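Local structure of 6-phosphogluconate dehydrogenase (Decarboxylating) (Geobacter metallireducens, 4E21) at residues S71-C76 with T102-A107; G219-Y224 with S277-L282; E226-L231 with L260-I265. The protein probably catalyses the oxidative decarboxylation of 6-phosphogluconate with NADP as cofactor, a step of the pentose phosphate pathway. One frame throughout, in Å; residues are numbered along the deposited sequence.

How the contacts relate
Contact 1 belongs to the NAD-binding domain; contacts 2 and 3 belong to the helical C-terminal domain, on the opposite side of the chain's centre. Contact 1, partly buried, joins a helix start to a loop through a sulfur and a few methyls, and no other chain of the assembly reaches it. Contacts 2 and 3 are buried and share helix 205-232, with centres about 13 Å apart; their second segments begin the successive helices 262-269 and 278-289. Both adjoin two further subunits. Their chemistry differs: contact 2 adds a tyrosine-serine hydrogen bond to its leucines, whereas contact 3 is aliphatic between its two segments, and the acids D261 and D264 lie outside it, paired with arginines of the second subunit.

Contact 1: residues S71-C76 with T102-A107; sequences SIEEFC and TPLLAA
The first turn of helix 72-78, in the NAD-binding domain, carries I72 and C76 against L104 and L105 in the loop that follows helix 94-101. C76 does most on its side. Its SG lies anti to its own carbonyl carbon (chi1 -67°), and from there the sulfur meets two leucines at once: CB of L104 at 3.9 Å, and the CD2 methyl of L105, which reaches in although the base of that side chain points past the helix. L104 then extends along the helix: its CD2 lies 4.1 Å from I72 CG2, the two side chains running at a slant to each other, and is also near the CG methylene of E73. The L104 torsion about CB-CG is nearly eclipsed (chi2 -10°), an unusual value, so its methyls may be less surely placed than its CB.

The fold here is Rossmann-like: strands 47-51, 24-28, 84-87 and 110-113 run parallel, and helix 94-101 makes the crossover between the last two. I72 connects the contact to that framework, touching I28 of strand 24-28 as well as R100 and M101. E73 meets L104 with its CG, while its carboxylate forms a salt bridge with R100. The helix begins at S71, an N-cap residue whose OG accepts the E74 N-H at 3.1 Å in an almost straight bond (177°).

Contact 2: residues G219-Y224 with S277-L282; sequences GLMAAY and SWLLDL
Y224 and L279 carry the meeting of helix 205-232 with the start of helix 278-289. The tight part surrounds L279, whose two methyls divide the work: CD1 lies 3.7 Å from CB of L220, and CD2 lies 3.8 Å from CG of selenomethionine M221. Both of those side chains cross L279 at about a right angle, while L279 CB lies 4.0 Å from CE2 of the Y224 ring, the two side chains crossing obliquely.

At the far end of that ring the contact turns polar. S277 OG donates to Y224 OH at 2.7 Å, and the phenol in turn bonds to the carbonyl O of I275. The same S277 OG is the N-cap acceptor for L280 N (N-H...O angle 156°); OG stands between the backbone N and the carbonyl carbon (chi1 72°), which lets it turn back to L280 N. A phenylalanine in place of Y224 would probably leave the S277 hydroxyl without its acceptor and the I275 carbonyl without this donor.

In the all-helical C-terminal domain the two short segments cross at -48° with their axes 10.5 Å apart, a spacing bridged by large side chains. Other chains add to the packing: Y224 and L220 of the second subunit lie on L220 and Y224 respectively, and L344 and M347 of the third subunit cover M221 and L279.

Packing is looser at L280, where CB and the CD1 methyl stand off the ring, CB 4.1 Å from Y224 CZ; L280 also packs on T266 and W269 of helix 262-269. Farther round the helix, the partly exposed W278 and D281 leave the contact altogether, W278 for an edge-to-face meeting with F146 and D281 for a salt bridge with R270.

Contact 3: residues E226-L231 with L260-I265; sequences EGLNIL and LDLADI
L231 sits at the centre of an aliphatic contact in the C-terminal domain, where the last turns of the long helix 205-232 meet the start of helix 262-269 and the residue L260 just ahead of it. Its CD2 lies snugly on CD1 of L260, 3.5 Å away, the two side chains crossing at about a right angle. Its other methyl, CD1, meets I265 CG2 tip to tip at 4.0 Å. Its CB lies 3.9 Å from L262 CD1. One turn earlier L228 slides past L262 in the opposite direction, CD2 against CG at 4.1 Å, while L262 CD2 settles over the carbonyl O of L228.

L231 reaches these partners with CG anti to its carbonyl carbon (chi1 -68°). Around this shell, W269 also touches L231, and L343 and F339 of the third subunit pack on L228 and L262.

On the outer side of the second segment, D261 and D264 form salt bridges with R189 of the second subunit, and D264 with its R186 as well. D261 is also the N-cap of helix 262-269: its OD1 takes the D264 N-H at 3.1 Å, nearly straight, from 65° above the carboxylate plane.

Contact 1: residues S71-C76 with T102-A107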
ATOM      1  N   SER B  71       6.219  43.326  25.776  1.00 45.19           N
ATOM      2  CA  SER B  71       5.374  43.659  24.647  1.00 45.02           C
ATOM      3  C   SER B  71       6.186  43.524  23.387  1.00 41.95           C
ATOM      4  O   SER B  71       7.409  43.584  23.421  1.00 41.18           O
ATOM      5  CB  SER B  71       4.863  45.100  24.767  1.00 46.24           C
ATOM      6  OG  SER B  71       5.928  46.034  24.641  1.00 44.48           O
ATOM      7  N   ILE B  72       5.509  43.355  22.266  1.00 43.08           N
ATOM      8  CA  ILE B  72       6.219  43.372  21.005  1.00 42.39           C
ATOM      9  C   ILE B  72       7.062  44.655  20.889  1.00 42.36           C
ATOM     10  O   ILE B  72       8.192  44.621  20.378  1.00 39.26           O
ATOM     11  CB  ILE B  72       5.264  43.215  19.807  1.00 42.72           C
ATOM     12  CG1 ILE B  72       6.083  42.998  18.537  1.00 40.72           C
ATOM     13  CG2 ILE B  72       4.283  44.384  19.712  1.00 42.74           C
ATOM     14  CD1 ILE B  72       6.914  41.698  18.610  1.00 42.35           C
ATOM     15  N   GLU B  73       6.527  45.766  21.401  1.00 41.03           N
ATOM     16  CA  GLU B  73       7.199  47.066  21.298  1.00 40.50           C
ATOM     17  C   GLU B  73       8.550  47.106  22.002  1.00 39.54           C
ATOM     18  O   GLU B  73       9.567  47.446  21.390  1.00 36.98           O
ATOM     19  CB  GLU B  73       6.296  48.197  21.802  1.00 40.60           C
ATOM     20  CG  GLU B  73       5.164  48.567  20.843  1.00 41.08           C
ATOM     21  CD  GLU B  73       3.987  47.595  20.912  1.00 47.83           C
ATOM     22  OE1 GLU B  73       4.038  46.650  21.733  1.00 45.86           O
ATOM     23  OE2 GLU B  73       3.010  47.783  20.144  1.00 50.60           O
ATOM     24  N   GLU B  74       8.566  46.758  23.288  1.00 41.78           N
ATOM     25  CA  GLU B  74       9.826  46.685  24.025  1.00 42.07           C
ATOM     26  C   GLU B  74      10.786  45.673  23.390  1.00 40.35           C
ATOM     27  O   GLU B  74      12.006  45.880  23.356  1.00 39.81           O
ATOM     28  CB  GLU B  74       9.590  46.308  25.488  1.00 43.46           C
ATOM     29  CG  GLU B  74      10.866  46.435  26.305  1.00 48.59           C
ATOM     30  CD  GLU B  74      10.809  45.714  27.632  1.00 55.13           C
ATOM     31  OE1 GLU B  74       9.696  45.321  28.045  1.00 55.42           O
ATOM     32  OE2 GLU B  74      11.886  45.534  28.253  1.00 57.54           O
ATOM     33  N   PHE B  75      10.228  44.571  22.904  1.00 38.06           N
ATOM     34  CA  PHE B  75      11.021  43.565  22.226  1.00 38.11           C
ATOM     35  C   PHE B  75      11.785  44.193  21.056  1.00 35.16           C
ATOM     36  O   PHE B  75      13.008  44.139  21.005  1.00 34.99           O
ATOM     37  CB  PHE B  75      10.119  42.427  21.742  1.00 38.16           C
ATOM     38  CG  PHE B  75      10.839  41.351  20.999  1.00 36.19           C
ATOM     39  CD1 PHE B  75      11.580  40.387  21.684  1.00 37.88           C
ATOM     40  CD2 PHE B  75      10.766  41.279  19.615  1.00 36.19           C
ATOM     41  CE1 PHE B  75      12.248  39.362  21.006  1.00 36.00           C
ATOM     42  CE2 PHE B  75      11.424  40.256  18.919  1.00 35.07           C
ATOM     43  CZ  PHE B  75      12.174  39.293  19.620  1.00 34.03           C
ATOM     44  N   CYS B  76      11.075  44.796  20.114  1.00 35.46           N
ATOM     45  CA  CYS B  76      11.753  45.399  18.964  1.00 37.26           C
ATOM     46  C   CYS B  76      12.685  46.534  19.377  1.00 37.35           C
ATOM     47  O   CYS B  76      13.786  46.705  18.814  1.00 34.60           O
ATOM     48  CB  CYS B  76      10.742  45.886  17.944  1.00 35.32           C
ATOM     49  SG  CYS B  76       9.867  44.518  17.213  1.00 38.91           S
ATOM     50  N   THR B 102       5.841  43.657  12.239  1.00 33.47           N
ATOM     51  CA  THR B 102       6.479  44.237  11.058  1.00 33.47           C
ATOM     52  C   THR B 102       6.516  45.790  11.014  1.00 35.24           C
ATOM     53  O   THR B 102       7.520  46.366  10.572  1.00 34.05           O
ATOM     54  CB  THR B 102       5.895  43.637   9.757  1.00 34.65           C
ATOM     55  OG1 THR B 102       6.279  42.260   9.673  1.00 35.49           O
ATOM     56  CG2 THR B 102       6.398  44.371   8.518  1.00 32.51           C
ATOM     57  N   PRO B 103       5.441  46.466  11.473  1.00 34.97           N
ATOM     58  CA  PRO B 103       5.455  47.940  11.558  1.00 34.33           C
ATOM     59  C   PRO B 103       6.534  48.506  12.477  1.00 34.58           C
ATOM     60  O   PRO B 103       6.873  49.677  12.335  1.00 35.13           O
ATOM     61  CB  PRO B 103       4.068  48.278  12.112  1.00 35.19           C
ATOM     62  CG  PRO B 103       3.193  47.112  11.670  1.00 35.75           C
ATOM     63  CD  PRO B 103       4.102  45.906  11.747  1.00 35.41           C
ATOM     64  N   LEU B 104       7.059  47.701  13.399  1.00 34.26           N
ATOM     65  CA  LEU B 104       8.168  48.127  14.251  1.00 33.33           C
ATOM     66  C   LEU B 104       9.526  47.720  13.695  1.00 33.58           C
ATOM     67  O   LEU B 104      10.552  48.124  14.227  1.00 34.70           O
ATOM     68  CB  LEU B 104       8.047  47.579  15.678  1.00 36.11           C
ATOM     69  CG  LEU B 104       6.985  48.078  16.674  1.00 39.66           C
ATOM     70  CD1 LEU B 104       6.275  49.311  16.157  1.00 35.30           C
ATOM     71  CD2 LEU B 104       5.972  46.950  17.000  1.00 40.70           C
ATOM     72  N   LEU B 105       9.542  46.906  12.645  1.00 32.76           N
ATOM     73  CA  LEU B 105      10.814  46.410  12.110  1.00 32.99           C
ATOM     74  C   LEU B 105      11.338  47.370  11.042  1.00 31.86           C
ATOM     75  O   LEU B 105      10.664  48.338  10.676  1.00 29.01           O
ATOM     76  CB  LEU B 105      10.684  44.985  11.544  1.00 30.30           C
ATOM     77  CG  LEU B 105      10.329  43.847  12.514  1.00 32.78           C
ATOM     78  CD1 LEU B 105      10.223  42.500  11.794  1.00 31.15           C
ATOM     79  CD2 LEU B 105      11.335  43.755  13.643  1.00 28.98           C
ATOM     80  N   ALA B 106      12.532  47.093  10.535  1.00 29.10           N
ATOM     81  CA  ALA B 106      13.169  48.018   9.615  1.00 29.28           C
ATOM     82  C   ALA B 106      13.869  47.267   8.505  1.00 28.83           C
ATOM     83  O   ALA B 106      14.270  46.108   8.678  1.00 29.15           O
ATOM     84  CB  ALA B 106      14.163  48.895  10.375  1.00 28.14           C
ATOM     85  N   ALA B 107      14.022  47.928   7.366  1.00 26.34           N
ATOM     86  CA  ALA B 107      14.785  47.377   6.259  1.00 30.25           C
ATOM     87  C   ALA B 107      16.153  46.813   6.708  1.00 30.94           C
ATOM     88  O   ALA B 107      16.830  47.373   7.569  1.00 31.24           O
ATOM     89  CB  ALA B 107      14.937  48.409   5.138  1.00 25.52           C
TER

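Contact 2: residues G219-Y224 with S277-L282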
ATOM      1  N   GLY B 219       7.521   6.796   7.364  1.00 17.87           N
ATOM      2  CA  GLY B 219       7.815   5.555   6.677  1.00 16.93           C
ATOM      3  C   GLY B 219       8.760   4.668   7.480  1.00 17.46           C
ATOM      4  O   GLY B 219       8.545   3.461   7.574  1.00 16.93           O
ATOM      5  N   LEU B 220       9.800   5.265   8.069  1.00 17.94           N
ATOM      6  CA  LEU B 220      10.781   4.506   8.846  1.00 18.68           C
ATOM      7  C   LEU B 220      10.159   3.914  10.100  1.00 18.58           C
ATOM      8  O   LEU B 220      10.363   2.744  10.379  1.00 17.67           O
ATOM      9  CB  LEU B 220      11.977   5.368   9.246  1.00 19.34           C
ATOM     10  CG  LEU B 220      12.753   6.095   8.154  1.00 20.56           C
ATOM     11  CD1 LEU B 220      13.785   7.006   8.796  1.00 18.45           C
ATOM     12  CD2 LEU B 220      13.434   5.061   7.242  1.00 19.09           C
HETATM   13  N   MSE B 221       9.412   4.725  10.852  1.00 17.59           N
HETATM   14  CA  MSE B 221       8.714   4.239  12.032  1.00 18.94           C
HETATM   15  C   MSE B 221       7.712   3.129  11.705  1.00 19.59           C
HETATM   16  O   MSE B 221       7.659   2.117  12.409  1.00 18.78           O
HETATM   17  CB  MSE B 221       8.015   5.384  12.745  1.00 19.33           C
HETATM   18  CG  MSE B 221       8.981   6.390  13.342  1.00 20.99           C
HETATM   19 SE   MSE B 221       8.074   8.067  13.833  0.73 27.65          SE
HETATM   20  CE  MSE B 221       6.712   7.390  15.039  1.00 25.22           C
ATOM     21  N   ALA B 222       6.927   3.318  10.641  1.00 18.31           N
ATOM     22  CA  ALA B 222       6.018   2.287  10.157  1.00 18.42           C
ATOM     23  C   ALA B 222       6.721   0.964   9.784  1.00 18.36           C
ATOM     24  O   ALA B 222       6.182  -0.110  10.033  1.00 20.06           O
ATOM     25  CB  ALA B 222       5.192   2.806   8.978  1.00 18.75           C
ATOM     26  N   ALA B 223       7.908   1.028   9.191  1.00 16.96           N
ATOM     27  CA  ALA B 223       8.637  -0.202   8.863  1.00 17.80           C
ATOM     28  C   ALA B 223       9.022  -0.979  10.130  1.00 18.99           C
ATOM     29  O   ALA B 223       8.834  -2.200  10.216  1.00 17.37           O
ATOM     30  CB  ALA B 223       9.878   0.102   8.022  1.00 15.45           C
ATOM     31  N   TYR B 224       9.577  -0.273  11.110  1.00 17.71           N
ATOM     32  CA  TYR B 224       9.949  -0.920  12.359  1.00 19.05           C
ATOM     33  C   TYR B 224       8.726  -1.483  13.073  1.00 19.75           C
ATOM     34  O   TYR B 224       8.721  -2.628  13.547  1.00 20.84           O
ATOM     35  CB  TYR B 224      10.678   0.063  13.288  1.00 20.93           C
ATOM     36  CG  TYR B 224      12.107   0.383  12.888  1.00 19.09           C
ATOM     37  CD1 TYR B 224      13.077  -0.600  12.881  1.00 18.34           C
ATOM     38  CD2 TYR B 224      12.480   1.673  12.548  1.00 18.38           C
ATOM     39  CE1 TYR B 224      14.385  -0.319  12.527  1.00 18.90           C
ATOM     40  CE2 TYR B 224      13.785   1.973  12.201  1.00 19.24           C
ATOM     41  CZ  TYR B 224      14.739   0.972  12.189  1.00 19.09           C
ATOM     42  OH  TYR B 224      16.053   1.255  11.852  1.00 16.86           O
ATOM     43  N   SER B 277      19.729   2.517  13.654  1.00 19.22           N
ATOM     44  CA  SER B 277      19.356   3.890  13.385  1.00 22.40           C
ATOM     45  C   SER B 277      18.913   4.503  14.697  1.00 24.59           C
ATOM     46  O   SER B 277      18.777   3.808  15.713  1.00 23.85           O
ATOM     47  CB  SER B 277      18.190   3.950  12.400  1.00 21.56           C
ATOM     48  OG  SER B 277      16.996   3.525  13.046  1.00 21.32           O
ATOM     49  N   TRP B 278      18.676   5.808  14.664  1.00 23.46           N
ATOM     50  CA  TRP B 278      18.263   6.529  15.848  1.00 25.74           C
ATOM     51  C   TRP B 278      16.895   6.035  16.272  1.00 24.93           C
ATOM     52  O   TRP B 278      16.662   5.757  17.453  1.00 26.56           O
ATOM     53  CB  TRP B 278      18.277   8.034  15.565  1.00 24.76           C
ATOM     54  CG  TRP B 278      17.648   8.877  16.615  1.00 29.54           C
ATOM     55  CD1 TRP B 278      16.490   9.615  16.498  1.00 31.26           C
ATOM     56  CD2 TRP B 278      18.142   9.117  17.939  1.00 32.04           C
ATOM     57  NE1 TRP B 278      16.234  10.281  17.676  1.00 34.23           N
ATOM     58  CE2 TRP B 278      17.234   9.994  18.573  1.00 32.64           C
ATOM     59  CE3 TRP B 278      19.256   8.668  18.653  1.00 34.75           C
ATOM     60  CZ2 TRP B 278      17.408  10.422  19.882  1.00 34.20           C
ATOM     61  CZ3 TRP B 278      19.432   9.104  19.953  1.00 37.43           C
ATOM     62  CH2 TRP B 278      18.511   9.964  20.556  1.00 40.27           C
ATOM     63  N   LEU B 279      15.999   5.881  15.304  1.00 22.68           N
ATOM     64  CA  LEU B 279      14.675   5.335  15.590  1.00 24.80           C
ATOM     65  C   LEU B 279      14.701   3.944  16.260  1.00 24.29           C
ATOM     66  O   LEU B 279      13.870   3.662  17.134  1.00 24.85           O
ATOM     67  CB  LEU B 279      13.803   5.345  14.329  1.00 25.38           C
ATOM     68  CG  LEU B 279      13.355   6.776  13.968  1.00 24.46           C
ATOM     69  CD1 LEU B 279      12.858   6.866  12.523  1.00 19.17           C
ATOM     70  CD2 LEU B 279      12.306   7.282  14.959  1.00 22.75           C
ATOM     71  N   LEU B 280      15.660   3.100  15.881  1.00 22.75           N
ATOM     72  CA  LEU B 280      15.815   1.784  16.522  1.00 25.30           C
ATOM     73  C   LEU B 280      16.243   1.968  17.964  1.00 25.14           C
ATOM     74  O   LEU B 280      15.680   1.343  18.870  1.00 25.25           O
ATOM     75  CB  LEU B 280      16.816   0.884  15.779  1.00 21.38           C
ATOM     76  CG  LEU B 280      17.101  -0.498  16.387  1.00 24.68           C
ATOM     77  CD1 LEU B 280      15.883  -1.411  16.300  1.00 22.14           C
ATOM     78  CD2 LEU B 280      18.274  -1.153  15.699  1.00 22.36           C
ATOM     79  N   ASP B 281      17.240   2.830  18.164  1.00 25.29           N
ATOM     80  CA  ASP B 281      17.734   3.162  19.509  1.00 25.54           C
ATOM     81  C   ASP B 281      16.576   3.554  20.401  1.00 25.98           C
ATOM     82  O   ASP B 281      16.547   3.182  21.565  1.00 27.15           O
ATOM     83  CB  ASP B 281      18.756   4.310  19.462  1.00 25.65           C
ATOM     84  CG  ASP B 281      20.063   3.894  18.818  1.00 28.73           C
ATOM     85  OD1 ASP B 281      20.214   2.690  18.505  1.00 29.43           O
ATOM     86  OD2 ASP B 281      20.948   4.754  18.623  1.00 31.14           O
ATOM     87  N   LEU B 282      15.625   4.306  19.844  1.00 25.05           N
ATOM     88  CA  LEU B 282      14.457   4.755  20.593  1.00 24.95           C
ATOM     89  C   LEU B 282      13.477   3.621  20.851  1.00 25.81           C
ATOM     90  O   LEU B 282      12.890   3.529  21.930  1.00 25.60           O
ATOM     91  CB  LEU B 282      13.745   5.883  19.848  1.00 23.39           C
ATOM     92  CG  LEU B 282      14.534   7.193  19.672  1.00 30.26           C
ATOM     93  CD1 LEU B 282      13.693   8.325  18.990  1.00 28.64           C
ATOM     94  CD2 LEU B 282      15.088   7.671  21.015  1.00 29.89           C
TER

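Contact 3: residues E226-L231 with L260-I265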
ATOM      1  N   GLU B 226       5.671  -2.277  11.970  1.00 18.57           N
ATOM      2  CA  GLU B 226       5.030  -3.401  11.285  1.00 18.83           C
ATOM      3  C   GLU B 226       5.843  -4.680  11.495  1.00 19.71           C
ATOM      4  O   GLU B 226       5.275  -5.748  11.747  1.00 19.51           O
ATOM      5  CB  GLU B 226       4.878  -3.143   9.777  1.00 18.66           C
ATOM      6  CG  GLU B 226       3.642  -2.321   9.372  1.00 21.42           C
ATOM      7  CD  GLU B 226       3.531  -2.110   7.839  1.00 22.65           C
ATOM      8  OE1 GLU B 226       4.285  -2.772   7.065  1.00 21.97           O
ATOM      9  OE2 GLU B 226       2.691  -1.285   7.415  1.00 20.22           O
ATOM     10  N   GLY B 227       7.165  -4.562  11.403  1.00 19.06           N
ATOM     11  CA  GLY B 227       8.036  -5.713  11.549  1.00 19.57           C
ATOM     12  C   GLY B 227       8.016  -6.243  12.969  1.00 20.53           C
ATOM     13  O   GLY B 227       7.903  -7.452  13.187  1.00 19.78           O
ATOM     14  N   LEU B 228       8.136  -5.337  13.936  1.00 20.22           N
ATOM     15  CA  LEU B 228       8.003  -5.706  15.341  1.00 20.87           C
ATOM     16  C   LEU B 228       6.626  -6.321  15.615  1.00 19.62           C
ATOM     17  O   LEU B 228       6.510  -7.221  16.429  1.00 21.43           O
ATOM     18  CB  LEU B 228       8.297  -4.515  16.277  1.00 19.15           C
ATOM     19  CG  LEU B 228       9.791  -4.149  16.329  1.00 22.05           C
ATOM     20  CD1 LEU B 228      10.106  -2.801  17.022  1.00 21.04           C
ATOM     21  CD2 LEU B 228      10.595  -5.300  16.943  1.00 20.36           C
ATOM     22  N   ASN B 229       5.596  -5.869  14.909  1.00 19.44           N
ATOM     23  CA  ASN B 229       4.259  -6.429  15.083  1.00 19.42           C
ATOM     24  C   ASN B 229       4.186  -7.885  14.591  1.00 19.71           C
ATOM     25  O   ASN B 229       3.506  -8.729  15.185  1.00 19.17           O
ATOM     26  CB  ASN B 229       3.219  -5.555  14.361  1.00 18.35           C
ATOM     27  CG  ASN B 229       1.811  -5.778  14.879  1.00 20.67           C
ATOM     28  OD1 ASN B 229       1.618  -6.438  15.893  1.00 22.69           O
ATOM     29  ND2 ASN B 229       0.819  -5.216  14.193  1.00 22.36           N
ATOM     30  N   ILE B 230       4.886  -8.168  13.496  1.00 18.79           N
ATOM     31  CA  ILE B 230       5.022  -9.540  12.995  1.00 19.99           C
ATOM     32  C   ILE B 230       5.737 -10.450  14.035  1.00 20.33           C
ATOM     33  O   ILE B 230       5.284 -11.574  14.322  1.00 19.72           O
ATOM     34  CB  ILE B 230       5.764  -9.552  11.623  1.00 19.71           C
ATOM     35  CG1 ILE B 230       4.945  -8.802  10.565  1.00 17.74           C
ATOM     36  CG2 ILE B 230       6.128 -10.983  11.178  1.00 19.19           C
ATOM     37  CD1 ILE B 230       5.688  -8.578   9.265  1.00 18.82           C
ATOM     38  N   LEU B 231       6.840  -9.962  14.596  1.00 18.94           N
ATOM     39  CA  LEU B 231       7.543 -10.679  15.663  1.00 19.70           C
ATOM     40  C   LEU B 231       6.634 -10.888  16.872  1.00 20.65           C
ATOM     41  O   LEU B 231       6.656 -11.930  17.483  1.00 20.97           O
ATOM     42  CB  LEU B 231       8.770  -9.895  16.100  1.00 19.81           C
ATOM     43  CG  LEU B 231       9.904  -9.795  15.080  1.00 22.17           C
ATOM     44  CD1 LEU B 231      11.082  -9.013  15.643  1.00 21.18           C
ATOM     45  CD2 LEU B 231      10.329 -11.202  14.632  1.00 21.24           C
ATOM     46  N   LEU B 260       8.838 -14.269  21.381  1.00 23.11           N
ATOM     47  CA  LEU B 260      10.070 -13.557  21.121  1.00 23.14           C
ATOM     48  C   LEU B 260      10.203 -12.389  22.066  1.00 25.23           C
ATOM     49  O   LEU B 260       9.212 -11.789  22.463  1.00 24.96           O
ATOM     50  CB  LEU B 260      10.158 -13.092  19.666  1.00 22.84           C
ATOM     51  CG  LEU B 260      10.090 -14.179  18.586  1.00 23.03           C
ATOM     52  CD1 LEU B 260       9.853 -13.522  17.224  1.00 23.08           C
ATOM     53  CD2 LEU B 260      11.320 -15.096  18.565  1.00 22.01           C
ATOM     54  N   ASP B 261      11.440 -12.089  22.435  1.00 27.76           N
ATOM     55  CA  ASP B 261      11.731 -10.974  23.316  1.00 26.89           C
ATOM     56  C   ASP B 261      12.071  -9.730  22.486  1.00 26.27           C
ATOM     57  O   ASP B 261      13.217  -9.539  22.062  1.00 25.27           O
ATOM     58  CB  ASP B 261      12.878 -11.338  24.270  1.00 27.44           C
ATOM     59  CG  ASP B 261      13.080 -10.283  25.362  1.00 33.31           C
ATOM     60  OD1 ASP B 261      12.767  -9.082  25.110  1.00 30.49           O
ATOM     61  OD2 ASP B 261      13.555 -10.657  26.464  1.00 33.83           O
ATOM     62  N   LEU B 262      11.064  -8.893  22.254  1.00 23.61           N
ATOM     63  CA  LEU B 262      11.219  -7.728  21.389  1.00 24.85           C
ATOM     64  C   LEU B 262      12.210  -6.703  21.945  1.00 26.33           C
ATOM     65  O   LEU B 262      12.892  -5.997  21.180  1.00 26.66           O
ATOM     66  CB  LEU B 262       9.858  -7.064  21.136  1.00 24.51           C
ATOM     67  CG  LEU B 262       9.038  -7.560  19.946  1.00 24.63           C
ATOM     68  CD1 LEU B 262       9.082  -9.041  19.860  1.00 22.83           C
ATOM     69  CD2 LEU B 262       7.584  -7.062  19.993  1.00 24.71           C
ATOM     70  N   ALA B 263      12.307  -6.610  23.271  1.00 25.72           N
ATOM     71  CA  ALA B 263      13.301  -5.711  23.848  1.00 26.27           C
ATOM     72  C   ALA B 263      14.686  -6.186  23.452  1.00 24.71           C
ATOM     73  O   ALA B 263      15.478  -5.410  22.921  1.00 26.43           O
ATOM     74  CB  ALA B 263      13.158  -5.608  25.352  1.00 27.69           C
ATOM     75  N   ASP B 264      14.970  -7.468  23.662  1.00 25.99           N
ATOM     76  CA  ASP B 264      16.295  -8.000  23.322  1.00 27.29           C
ATOM     77  C   ASP B 264      16.611  -7.905  21.842  1.00 25.50           C
ATOM     78  O   ASP B 264      17.742  -7.579  21.465  1.00 24.64           O
ATOM     79  CB  ASP B 264      16.467  -9.448  23.781  1.00 28.30           C
ATOM     80  CG  ASP B 264      16.769  -9.561  25.262  1.00 30.46           C
ATOM     81  OD1 ASP B 264      16.834  -8.526  25.941  1.00 28.87           O
ATOM     82  OD2 ASP B 264      16.942 -10.703  25.744  1.00 37.99           O
ATOM     83  N   ILE B 265      15.617  -8.204  21.006  1.00 23.97           N
ATOM     84  CA  ILE B 265      15.835  -8.220  19.566  1.00 22.56           C
ATOM     85  C   ILE B 265      16.187  -6.837  19.010  1.00 23.29           C
ATOM     86  O   ILE B 265      17.143  -6.710  18.232  1.00 22.05           O
ATOM     87  CB  ILE B 265      14.637  -8.818  18.810  1.00 23.63           C
ATOM     88  CG1 ILE B 265      14.561 -10.325  19.063  1.00 20.18           C
ATOM     89  CG2 ILE B 265      14.738  -8.527  17.299  1.00 21.09           C
ATOM     90  CD1 ILE B 265      13.240 -10.892  18.676  1.00 19.45           C
TER